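Local coordinates for protein putative antitoxin VapB45 (Mycobacterium tuberculosis, PDB 5AF3) that is possibly the antitoxin of a type II toxin-antitoxin system whose cognate toxin is VapC45, and carries a predicted DNA-binding helix-turn-helix domain, at residues L27-P30 / R31-A35; E155-E158 / H159-Q163; A214-F218 / Q219-D223; Y225-P229 / D230-D234. All coordinates share one frame; numbering follows the deposited sequence.

Contact 1: L27-P30 / R31-A35; sequences LVVP and RATLA
Val29 overlaps Leu34 with one of its methyl branches: CG1 of Val29 lies 3.5 Å from CG of Leu34 and 3.7 Å from its CD2, so it meets the fork of the leucine rather than one methyl alone. The torsion of Val29 (chi1 58°) sets CG1 between the backbone N and carbonyl carbon and sends CG2 to Thr33, where it comes 3.8 Å from the methyl CG2. One valine therefore covers two consecutive residues of the helical turn, a branch for each. Val29 precedes the N-cap residue and Leu34 is the fourth residue after it, the spacing of a hydrophobic staple.

Between them in sequence, Pro30 occupies the N-cap. Its ring and the Thr33 side chain run alongside each other in the same direction, with CB of Pro30 3.7 Å from OG1 of Thr33. Proline has no side-chain acceptor to cap the first amides; its carbonyl makes the usual first helical bond: Pro30 O receives Leu34 N at 3.2 Å, with an N-H...O angle of 164° and the donor in the carbonyl plane. Thr33 N approaches the same oxygen at 3.0 Å, but its 121° angle makes that bond weak.

The preceding helix 20-27 ends in a Schellman motif with Val28, at positive phi, as its C-prime residue. This chain reversal and the new N-terminus together make the turn of a helix-turn-helix unit, consistent with the predicted DNA-binding domain. Leu34 packs on Ala23 of helix 20-27, and Val29, Pro30 and Leu34 all rest on helix 72-86.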
loop_
_atom_site.group_PDB
_atom_site.type_symbol
_atom_site.label_atom_id
_atom_site.label_comp_id
_atom_site.label_asym_id
_atom_site.label_seq_id
_atom_site.Cartn_x
_atom_site.Cartn_y
_atom_site.Cartn_z
ATOM N N LEU A 27 8.819 -2.167 3.667
ATOM C CA LEU A 27 8.779 -0.922 4.453
ATOM C C LEU A 27 7.989 0.218 3.794
ATOM O O LEU A 27 7.615 1.189 4.466
ATOM C CB LEU A 27 10.201 -0.439 4.746
ATOM C CG LEU A 27 11.133 -1.409 5.476
ATOM C CD1 LEU A 27 12.348 -0.582 5.953
ATOM C CD2 LEU A 27 10.465 -2.158 6.590
ATOM N N VAL A 28 7.707 0.062 2.499
ATOM C CA VAL A 28 7.017 1.112 1.701
ATOM C C VAL A 28 7.841 2.416 1.742
ATOM O O VAL A 28 7.424 3.452 2.307
ATOM C CB VAL A 28 5.546 1.358 2.138
ATOM C CG1 VAL A 28 4.803 2.184 1.074
ATOM C CG2 VAL A 28 4.816 0.043 2.383
ATOM N N VAL A 29 9.032 2.318 1.175
ATOM C CA VAL A 29 10.010 3.398 1.131
ATOM C C VAL A 29 10.696 3.239 -0.207
ATOM O O VAL A 29 10.923 2.101 -0.646
ATOM C CB VAL A 29 11.052 3.331 2.291
ATOM C CG1 VAL A 29 11.801 2.022 2.270
ATOM C CG2 VAL A 29 12.064 4.518 2.219
ATOM N N PRO A 30 11.001 4.363 -0.895
ATOM C CA PRO A 30 11.689 4.250 -2.172
ATOM C C PRO A 30 13.015 3.544 -2.070
ATOM O O PRO A 30 13.797 3.784 -1.124
ATOM C CB PRO A 30 11.835 5.725 -2.636
ATOM C CG PRO A 30 10.713 6.411 -1.979
ATOM C CD PRO A 30 10.669 5.764 -0.586
ATOM N N ARG A 31 13.270 2.628 -3.010
ATOM C CA ARG A 31 14.549 1.979 -3.035
ATOM C C ARG A 31 15.751 2.959 -3.042
ATOM O O ARG A 31 16.792 2.671 -2.444
ATOM C CB ARG A 31 14.647 1.006 -4.204
ATOM C CG ARG A 31 15.878 0.130 -4.130
ATOM C CD ARG A 31 16.456 -0.080 -5.528
ATOM N NE ARG A 31 17.880 -0.413 -5.451
ATOM C CZ ARG A 31 18.362 -1.647 -5.378
ATOM N NH1 ARG A 31 17.535 -2.694 -5.395
ATOM N NH2 ARG A 31 19.673 -1.834 -5.295
ATOM N N ALA A 32 15.626 4.091 -3.732
ATOM C CA ALA A 32 16.765 5.009 -3.804
ATOM C C ALA A 32 17.052 5.598 -2.425
ATOM O O ALA A 32 18.215 5.853 -2.071
ATOM C CB ALA A 32 16.515 6.137 -4.873
ATOM N N THR A 33 15.986 5.801 -1.647
ATOM C CA THR A 33 16.109 6.315 -0.291
ATOM C C THR A 33 16.896 5.320 0.566
ATOM O O THR A 33 17.824 5.688 1.288
ATOM C CB THR A 33 14.705 6.645 0.270
ATOM O OG1 THR A 33 14.138 7.687 -0.536
ATOM C CG2 THR A 33 14.750 7.118 1.696
ATOM N N LEU A 34 16.518 4.047 0.482
ATOM C CA LEU A 34 17.211 3.000 1.214
ATOM C C LEU A 34 18.679 2.898 0.827
ATOM O O LEU A 34 19.535 2.702 1.695
ATOM C CB LEU A 34 16.535 1.636 0.963
ATOM C CG LEU A 34 15.205 1.404 1.669
ATOM C CD1 LEU A 34 14.765 0.006 1.319
ATOM C CD2 LEU A 34 15.318 1.530 3.196
ATOM N N ALA A 35 18.955 3.057 -0.460
ATOM C CA ALA A 35 20.312 3.007 -0.959
ATOM C C ALA A 35 21.115 4.115 -0.287
ATOM O O ALA A 35 22.227 3.862 0.174
ATOM C CB ALA A 35 20.335 3.149 -2.465
#

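Contact 2: E155-E158 / H159-Q163; sequences EIVE and HYLQQ
Glu158, His159 and Val157 form the centre of a single alpha-helical segment, 155-161: Val157 O and Glu158 O accept the amides four residues on, and His159 N donates to the carbonyl four residues back. Glu158 contributes mainly its backbone. Its O accepts Gln162 N at 2.9 Å, nearly along the C=O axis, and the extended Gln162 side chain passes close to it, CB and CG both 3.4 Å from Glu158 O. The carboxylate stays apart from the Gln162 amide, and no bond joins those two polar ends.

His159 donates its N to Glu155 O at 2.8 Å and an almost straight 171°. With CG placed opposite its own N (chi1 167°), the imidazole swings beside the next residue: CD2 sits 3.5 Å above one face of the Tyr160 ring, toward the rim, while Tyr160 OH lies in the imidazole plane at its edge. Both polar ends converge on the carboxylate of Asp237 of the second subunit, His159 NE2 on one oxygen and Tyr160 OH on the other, so this pair belongs to the dimer interface.

Val157 faces inward instead. Its CG1 runs alongside Leu161, 4.0 Å from CD1, with both side chains pointing the same way; Val157 packs on Phe84 and Leu161 on Val80, both of helix 72-86. Beyond this, Gln163 NE2 reaches back to His159 O in a nearly straight bond, and Gln163 N bonds to Tyr160 O. Ile156 O is buried without a polar partner in the model; it lies in the plane of the Tyr160 ring, at its edge, 3.1 Å from CD2.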
loop_
_atom_site.group_PDB
_atom_site.type_symbol
_atom_site.label_atom_id
_atom_site.label_comp_id
_atom_site.label_asym_id
_atom_site.label_seq_id
_atom_site.Cartn_x
_atom_site.Cartn_y
_atom_site.Cartn_z
ATOM N N GLU A 155 2.352 10.965 18.139
ATOM C CA GLU A 155 1.677 9.670 17.961
ATOM C C GLU A 155 1.857 9.084 16.585
ATOM O O GLU A 155 1.898 7.863 16.440
ATOM C CB GLU A 155 0.188 9.776 18.305
ATOM C CG GLU A 155 0.003 9.897 19.830
ATOM C CD GLU A 155 -1.429 9.662 20.296
ATOM O OE1 GLU A 155 -2.324 9.429 19.448
ATOM O OE2 GLU A 155 -1.654 9.699 21.534
ATOM N N ILE A 156 2.009 9.938 15.573
ATOM C CA ILE A 156 2.223 9.440 14.213
ATOM C C ILE A 156 3.535 8.632 14.127
ATOM O O ILE A 156 3.640 7.696 13.345
ATOM C CB ILE A 156 2.195 10.588 13.137
ATOM C CG1 ILE A 156 2.171 9.998 11.707
ATOM C CG2 ILE A 156 3.404 11.587 13.262
ATOM C CD1 ILE A 156 2.126 11.098 10.581
ATOM N N VAL A 157 4.515 8.984 14.962
ATOM C CA VAL A 157 5.775 8.207 15.099
ATOM C C VAL A 157 5.544 6.993 16.032
ATOM O O VAL A 157 5.934 5.851 15.675
ATOM C CB VAL A 157 6.941 9.100 15.644
ATOM C CG1 VAL A 157 8.259 8.264 15.793
ATOM C CG2 VAL A 157 7.207 10.258 14.694
ATOM N N GLU A 158 4.960 7.239 17.205
ATOM C CA GLU A 158 4.673 6.153 18.182
ATOM C C GLU A 158 3.942 4.980 17.552
ATOM O O GLU A 158 4.298 3.816 17.802
ATOM C CB GLU A 158 3.822 6.647 19.338
ATOM C CG GLU A 158 4.580 7.292 20.428
ATOM C CD GLU A 158 3.724 7.490 21.670
ATOM O OE1 GLU A 158 2.466 7.477 21.576
ATOM O OE2 GLU A 158 4.327 7.678 22.738
ATOM N N HIS A 159 2.924 5.271 16.744
ATOM C CA HIS A 159 2.173 4.198 16.023
ATOM C C HIS A 159 3.102 3.188 15.335
ATOM O O HIS A 159 2.883 1.959 15.414
ATOM C CB HIS A 159 1.177 4.827 15.029
ATOM C CG HIS A 159 0.573 3.870 14.034
ATOM N ND1 HIS A 159 -0.200 2.788 14.403
ATOM C CD2 HIS A 159 0.623 3.851 12.680
ATOM C CE1 HIS A 159 -0.610 2.150 13.320
ATOM N NE2 HIS A 159 -0.128 2.776 12.261
ATOM N N TYR A 160 4.143 3.666 14.669
ATOM C CA TYR A 160 5.084 2.729 14.073
ATOM C C TYR A 160 6.035 2.045 15.069
ATOM O O TYR A 160 6.358 0.868 14.900
ATOM C CB TYR A 160 5.845 3.382 12.928
ATOM C CG TYR A 160 4.837 3.758 11.864
ATOM C CD1 TYR A 160 4.383 2.803 10.965
ATOM C CD2 TYR A 160 4.274 5.039 11.825
ATOM C CE1 TYR A 160 3.385 3.119 10.032
ATOM C CE2 TYR A 160 3.277 5.372 10.901
ATOM C CZ TYR A 160 2.842 4.409 10.009
ATOM O OH TYR A 160 1.859 4.698 9.078
ATOM N N LEU A 161 6.544 2.810 16.037
ATOM C CA LEU A 161 7.432 2.262 17.062
ATOM C C LEU A 161 6.801 1.110 17.817
ATOM O O LEU A 161 7.503 0.190 18.166
ATOM C CB LEU A 161 7.827 3.353 18.077
ATOM C CG LEU A 161 8.571 4.546 17.457
ATOM C CD1 LEU A 161 9.163 5.461 18.552
ATOM C CD2 LEU A 161 9.659 4.166 16.489
ATOM N N GLN A 162 5.492 1.208 18.068
ATOM C CA GLN A 162 4.668 0.220 18.780
ATOM C C GLN A 162 4.570 -1.130 18.072
ATOM O O GLN A 162 4.179 -2.129 18.695
ATOM C CB GLN A 162 3.244 0.777 18.985
ATOM C CG GLN A 162 3.137 1.711 20.168
ATOM C CD GLN A 162 1.890 2.612 20.152
ATOM O OE1 GLN A 162 1.116 2.648 19.179
ATOM N NE2 GLN A 162 1.691 3.339 21.255
ATOM N N GLN A 163 4.894 -1.164 16.788
ATOM C CA GLN A 163 4.810 -2.410 15.986
ATOM C C GLN A 163 5.988 -3.375 16.205
ATOM O O GLN A 163 5.973 -4.500 15.695
ATOM C CB GLN A 163 4.702 -2.109 14.486
ATOM C CG GLN A 163 3.573 -1.124 14.073
ATOM C CD GLN A 163 2.250 -1.518 14.666
ATOM O OE1 GLN A 163 1.889 -2.689 14.659
ATOM N NE2 GLN A 163 1.522 -0.555 15.193
#

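Contact 3: A214-F218 / Q219-D223; sequences AGATF and QAVAD
Thr217 OG1 accepts the backbone N-H of Ala220 at 3.0 Å, with an N-H...O angle of 160°, and so fills the N-cap of helix 218-225. The torsion that permits this (chi1 70°) holds the hydroxyl between the threonine's own N and carbonyl carbon, turned inward over the first turn. There OG1 also comes within 3.3 Å of Ala220 CB. The residue's carbonyl takes up the next donor: Thr217 O receives Val221 N at 3.0 Å in a nearly linear bond. Phe218 O does likewise for Ala222 N at 2.9 Å, and from there ordinary helical pairing continues.

Phe218 N points out of the first turn and gains its acceptor from the partner molecule, OE1 of Glu155 of the second subunit. The Phe218 ring meanwhile makes a cation-pi contact with Arg233 and packs on Leu212 and Leu236. Around the cap, CB of Ala216 touches Val221 CG2 at 3.5 Å, tighter than usual for two carbons; these residues stand in the N' and N4 positions of a hydrophobic staple. Gly215, with positive phi, closes the preceding helix 206-213 in a Schellman motif.

Of the early amides, Phe218 N and Ala220 N thus use side-chain oxygens and Val221 N a backbone one. Because the Glu155 carboxylate comes from another subunit and meets the positive end of the helix dipole, dimerisation probably adds electrostatic stabilisation to this helix start.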
loop_
_atom_site.group_PDB
_atom_site.type_symbol
_atom_site.label_atom_id
_atom_site.label_comp_id
_atom_site.label_asym_id
_atom_site.label_seq_id
_atom_site.Cartn_x
_atom_site.Cartn_y
_atom_site.Cartn_z
ATOM N N ALA A 214 -4.611 -18.394 -9.275
ATOM C CA ALA A 214 -5.098 -19.585 -9.976
ATOM C C ALA A 214 -6.630 -19.757 -9.937
ATOM O O ALA A 214 -7.180 -20.563 -10.685
ATOM C CB ALA A 214 -4.395 -20.857 -9.422
ATOM N N GLY A 215 -7.323 -19.027 -9.050
ATOM C CA GLY A 215 -8.750 -19.100 -9.015
ATOM C C GLY A 215 -9.333 -19.863 -7.866
ATOM O O GLY A 215 -10.529 -20.097 -7.843
ATOM N N ALA A 216 -8.522 -20.235 -6.873
ATOM C CA ALA A 216 -9.107 -20.735 -5.636
ATOM C C ALA A 216 -9.916 -19.654 -4.927
ATOM O O ALA A 216 -9.600 -18.447 -5.032
ATOM C CB ALA A 216 -8.010 -21.304 -4.686
ATOM N N THR A 217 -10.956 -20.081 -4.201
ATOM C CA THR A 217 -11.787 -19.126 -3.458
ATOM C C THR A 217 -11.007 -18.620 -2.235
ATOM O O THR A 217 -10.051 -19.280 -1.763
ATOM C CB THR A 217 -13.066 -19.786 -2.968
ATOM O OG1 THR A 217 -12.723 -20.724 -1.934
ATOM C CG2 THR A 217 -13.747 -20.510 -4.107
ATOM N N PHE A 218 -11.391 -17.453 -1.732
ATOM C CA PHE A 218 -10.808 -16.935 -0.488
ATOM C C PHE A 218 -10.967 -17.942 0.666
ATOM O O PHE A 218 -10.045 -18.138 1.453
ATOM C CB PHE A 218 -11.364 -15.550 -0.124
ATOM C CG PHE A 218 -10.762 -14.436 -0.928
ATOM C CD1 PHE A 218 -9.557 -13.835 -0.527
ATOM C CD2 PHE A 218 -11.384 -13.986 -2.091
ATOM C CE1 PHE A 218 -8.981 -12.781 -1.288
ATOM C CE2 PHE A 218 -10.803 -12.967 -2.871
ATOM C CZ PHE A 218 -9.623 -12.347 -2.457
ATOM N N GLN A 219 -12.121 -18.605 0.747
ATOM C CA GLN A 219 -12.358 -19.576 1.837
ATOM C C GLN A 219 -11.393 -20.774 1.754
ATOM O O GLN A 219 -10.822 -21.200 2.790
ATOM C CB GLN A 219 -13.837 -20.069 1.850
ATOM C CG GLN A 219 -14.180 -20.939 3.070
ATOM C CD GLN A 219 -14.018 -20.188 4.381
ATOM O OE1 GLN A 219 -13.164 -20.536 5.221
ATOM N NE2 GLN A 219 -14.818 -19.141 4.568
ATOM N N ALA A 220 -11.219 -21.293 0.543
ATOM C CA ALA A 220 -10.353 -22.456 0.298
ATOM C C ALA A 220 -8.914 -22.107 0.641
ATOM O O ALA A 220 -8.225 -22.852 1.332
ATOM C CB ALA A 220 -10.438 -22.906 -1.130
ATOM N N VAL A 221 -8.458 -20.960 0.152
ATOM C CA VAL A 221 -7.074 -20.532 0.469
ATOM C C VAL A 221 -6.906 -20.280 1.973
ATOM O O VAL A 221 -5.925 -20.734 2.574
ATOM C CB VAL A 221 -6.661 -19.306 -0.387
ATOM C CG1 VAL A 221 -5.259 -18.789 0.023
ATOM C CG2 VAL A 221 -6.653 -19.717 -1.885
ATOM N N ALA A 222 -7.879 -19.612 2.594
ATOM C CA ALA A 222 -7.787 -19.285 4.027
ATOM C C ALA A 222 -7.647 -20.549 4.867
ATOM O O ALA A 222 -6.780 -20.631 5.739
ATOM C CB ALA A 222 -8.981 -18.466 4.474
ATOM N N ASP A 223 -8.479 -21.542 4.577
ATOM C CA ASP A 223 -8.383 -22.845 5.224
ATOM C C ASP A 223 -7.053 -23.573 4.982
ATOM O O ASP A 223 -6.444 -24.125 5.927
ATOM C CB ASP A 223 -9.567 -23.722 4.805
ATOM C CG ASP A 223 -10.914 -23.167 5.292
ATOM O OD1 ASP A 223 -10.956 -22.300 6.211
ATOM O OD2 ASP A 223 -11.933 -23.587 4.722
#

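Contact 4: Y225-P229 / D230-D234; sequences YGVTP and DQLRD
Gln231 and Thr228 cross at about a right angle, methyl against chain: CG2 of Thr228 sits 3.3 Å from CG and 3.4 Å from CB of Gln231. The glutamine is extended beyond CG and runs back past the threonine until its OE1 accepts Thr228 N at 2.9 Å, with the donor tilted 15° from the amide's carbonyl plane. NE2, the other end of that amide, is held by Asp182 O.

Thr228 turns its methyl, not its hydroxyl, inward over the helix start (chi1 -154° puts OG1 opposite the backbone N). OG1 consequently makes no direct capping bond; a water joins it to Asp230 N, accepting from that amide at 2.9 Å. At this N-cap of helix 229-236, then, the reciprocal half of a capping box is present, the N3 side chain bonding to the N-cap amide, while the forward half is missing. Val227 and Leu232 add a hydrophobic staple, their side chains crossing roughly perpendicularly with CG2 of Val227 3.9 Å from CD2 of Leu232.

Further along, Arg233 stretches back alongside Pro229, whose carbonyl O lies over one face of the guanidinium and also accepts Arg233 N. NH1 of Arg233 reaches 3.4 Å from Pro229 CB. The carboxylate of Asp230 meets the guanidinium at its edge and in its plane, and the salt bridge from NH1 to OD1 measures 2.8 Å, though at an N-H...O angle of 122° the hydrogen bond within it is weak.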
loop_
_atom_site.group_PDB
_atom_site.type_symbol
_atom_site.label_atom_id
_atom_site.label_comp_id
_atom_site.label_asym_id
_atom_site.label_seq_id
_atom_site.Cartn_x
_atom_site.Cartn_y
_atom_site.Cartn_z
ATOM N N TYR A 225 -4.206 -22.291 4.311
ATOM C CA TYR A 225 -3.018 -21.544 4.761
ATOM C C TYR A 225 -3.126 -20.996 6.192
ATOM O O TYR A 225 -2.244 -20.267 6.664
ATOM C CB TYR A 225 -2.615 -20.452 3.738
ATOM C CG TYR A 225 -2.081 -21.101 2.468
ATOM C CD1 TYR A 225 -0.730 -21.429 2.333
ATOM C CD2 TYR A 225 -2.949 -21.446 1.425
ATOM C CE1 TYR A 225 -0.241 -22.077 1.174
ATOM C CE2 TYR A 225 -2.480 -22.089 0.291
ATOM C CZ TYR A 225 -1.123 -22.383 0.150
ATOM O OH TYR A 225 -0.700 -23.049 -1.000
ATOM N N GLY A 226 -4.215 -21.351 6.867
ATOM C CA GLY A 226 -4.339 -21.112 8.322
ATOM C C GLY A 226 -4.620 -19.673 8.699
ATOM O O GLY A 226 -4.153 -19.193 9.728
ATOM N N VAL A 227 -5.355 -18.976 7.835
ATOM C CA VAL A 227 -5.722 -17.583 8.083
ATOM C C VAL A 227 -7.208 -17.511 7.808
ATOM O O VAL A 227 -7.844 -18.526 7.499
ATOM C CB VAL A 227 -4.961 -16.581 7.144
ATOM C CG1 VAL A 227 -3.529 -16.438 7.569
ATOM C CG2 VAL A 227 -5.032 -17.016 5.704
ATOM N N THR A 228 -7.759 -16.307 7.911
ATOM C CA THR A 228 -9.157 -16.090 7.655
ATOM C C THR A 228 -9.305 -15.435 6.267
ATOM O O THR A 228 -8.317 -14.889 5.757
ATOM C CB THR A 228 -9.724 -15.244 8.815
ATOM O OG1 THR A 228 -11.125 -15.488 8.969
ATOM C CG2 THR A 228 -9.490 -13.827 8.564
ATOM N N PRO A 229 -10.502 -15.539 5.613
ATOM C CA PRO A 229 -10.726 -14.800 4.358
ATOM C C PRO A 229 -10.523 -13.300 4.477
ATOM O O PRO A 229 -9.920 -12.691 3.575
ATOM C CB PRO A 229 -12.187 -15.151 3.995
ATOM C CG PRO A 229 -12.381 -16.494 4.582
ATOM C CD PRO A 229 -11.660 -16.415 5.919
ATOM N N ASP A 230 -10.993 -12.701 5.572
ATOM C CA ASP A 230 -10.780 -11.262 5.796
ATOM C C ASP A 230 -9.297 -10.900 5.871
ATOM O O ASP A 230 -8.864 -9.894 5.299
ATOM C CB ASP A 230 -11.504 -10.794 7.048
ATOM C CG ASP A 230 -12.999 -10.563 6.806
ATOM O OD1 ASP A 230 -13.446 -10.600 5.632
ATOM O OD2 ASP A 230 -13.717 -10.341 7.796
ATOM N N GLN A 231 -8.527 -11.724 6.568
ATOM C CA GLN A 231 -7.070 -11.569 6.617
ATOM C C GLN A 231 -6.418 -11.686 5.238
ATOM O O GLN A 231 -5.478 -10.928 4.921
ATOM C CB GLN A 231 -6.449 -12.583 7.574
ATOM C CG GLN A 231 -6.682 -12.247 9.035
ATOM C CD GLN A 231 -6.148 -13.308 9.944
ATOM O OE1 GLN A 231 -6.201 -14.513 9.626
ATOM N NE2 GLN A 231 -5.620 -12.884 11.089
ATOM N N LEU A 232 -6.902 -12.612 4.413
ATOM C CA LEU A 232 -6.385 -12.716 3.050
ATOM C C LEU A 232 -6.658 -11.448 2.250
ATOM O O LEU A 232 -5.788 -11.001 1.513
ATOM C CB LEU A 232 -6.987 -13.891 2.285
ATOM C CG LEU A 232 -6.450 -15.279 2.455
ATOM C CD1 LEU A 232 -7.275 -16.222 1.555
ATOM C CD2 LEU A 232 -4.898 -15.379 2.177
ATOM N N ARG A 233 -7.887 -10.917 2.342
ATOM C CA ARG A 233 -8.216 -9.683 1.612
ATOM C C ARG A 233 -7.285 -8.555 2.057
ATOM O O ARG A 233 -6.746 -7.799 1.213
ATOM C CB ARG A 233 -9.685 -9.293 1.800
ATOM C CG ARG A 233 -10.661 -10.151 0.990
ATOM C CD ARG A 233 -12.128 -10.009 1.501
ATOM N NE ARG A 233 -12.897 -11.158 1.057
ATOM C CZ ARG A 233 -13.433 -12.092 1.838
ATOM N NH1 ARG A 233 -13.379 -12.022 3.171
ATOM N NH2 ARG A 233 -14.071 -13.096 1.266
ATOM N N ASP A 234 -7.078 -8.460 3.378
ATOM C CA ASP A 234 -6.127 -7.494 3.952
ATOM C C ASP A 234 -4.712 -7.656 3.406
ATOM O O ASP A 234 -4.045 -6.678 3.048
ATOM C CB ASP A 234 -6.126 -7.620 5.485
ATOM C CG ASP A 234 -7.395 -7.108 6.107
ATOM O OD1 ASP A 234 -8.218 -6.492 5.383
ATOM O OD2 ASP A 234 -7.581 -7.334 7.319
HETATM O O HOH W 1 -13.049 -13.772 7.374
#

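Overall arrangement
The four contacts follow one another along the chain without interleaving. Contact 1 joins helices 20-27 and 31-38 in the predicted N-terminal helix-turn-helix domain; contact 2, on helix 155-161, lies 19 Å from it between centres, and both pack against helix 72-86. Contacts 3 and 4, with centres 9 Å apart, start the consecutive helices 218-225 and 229-236 of the DUF433 region and touch directly: Ala222 O lies 3.0 Å from Val227 N, a probable hydrogen bond. Within one chain contact 3 is 33 Å from contact 2 between centres, yet contact 2 of each subunit meets the C-terminal helices of the other, which links the two regions across the dimer.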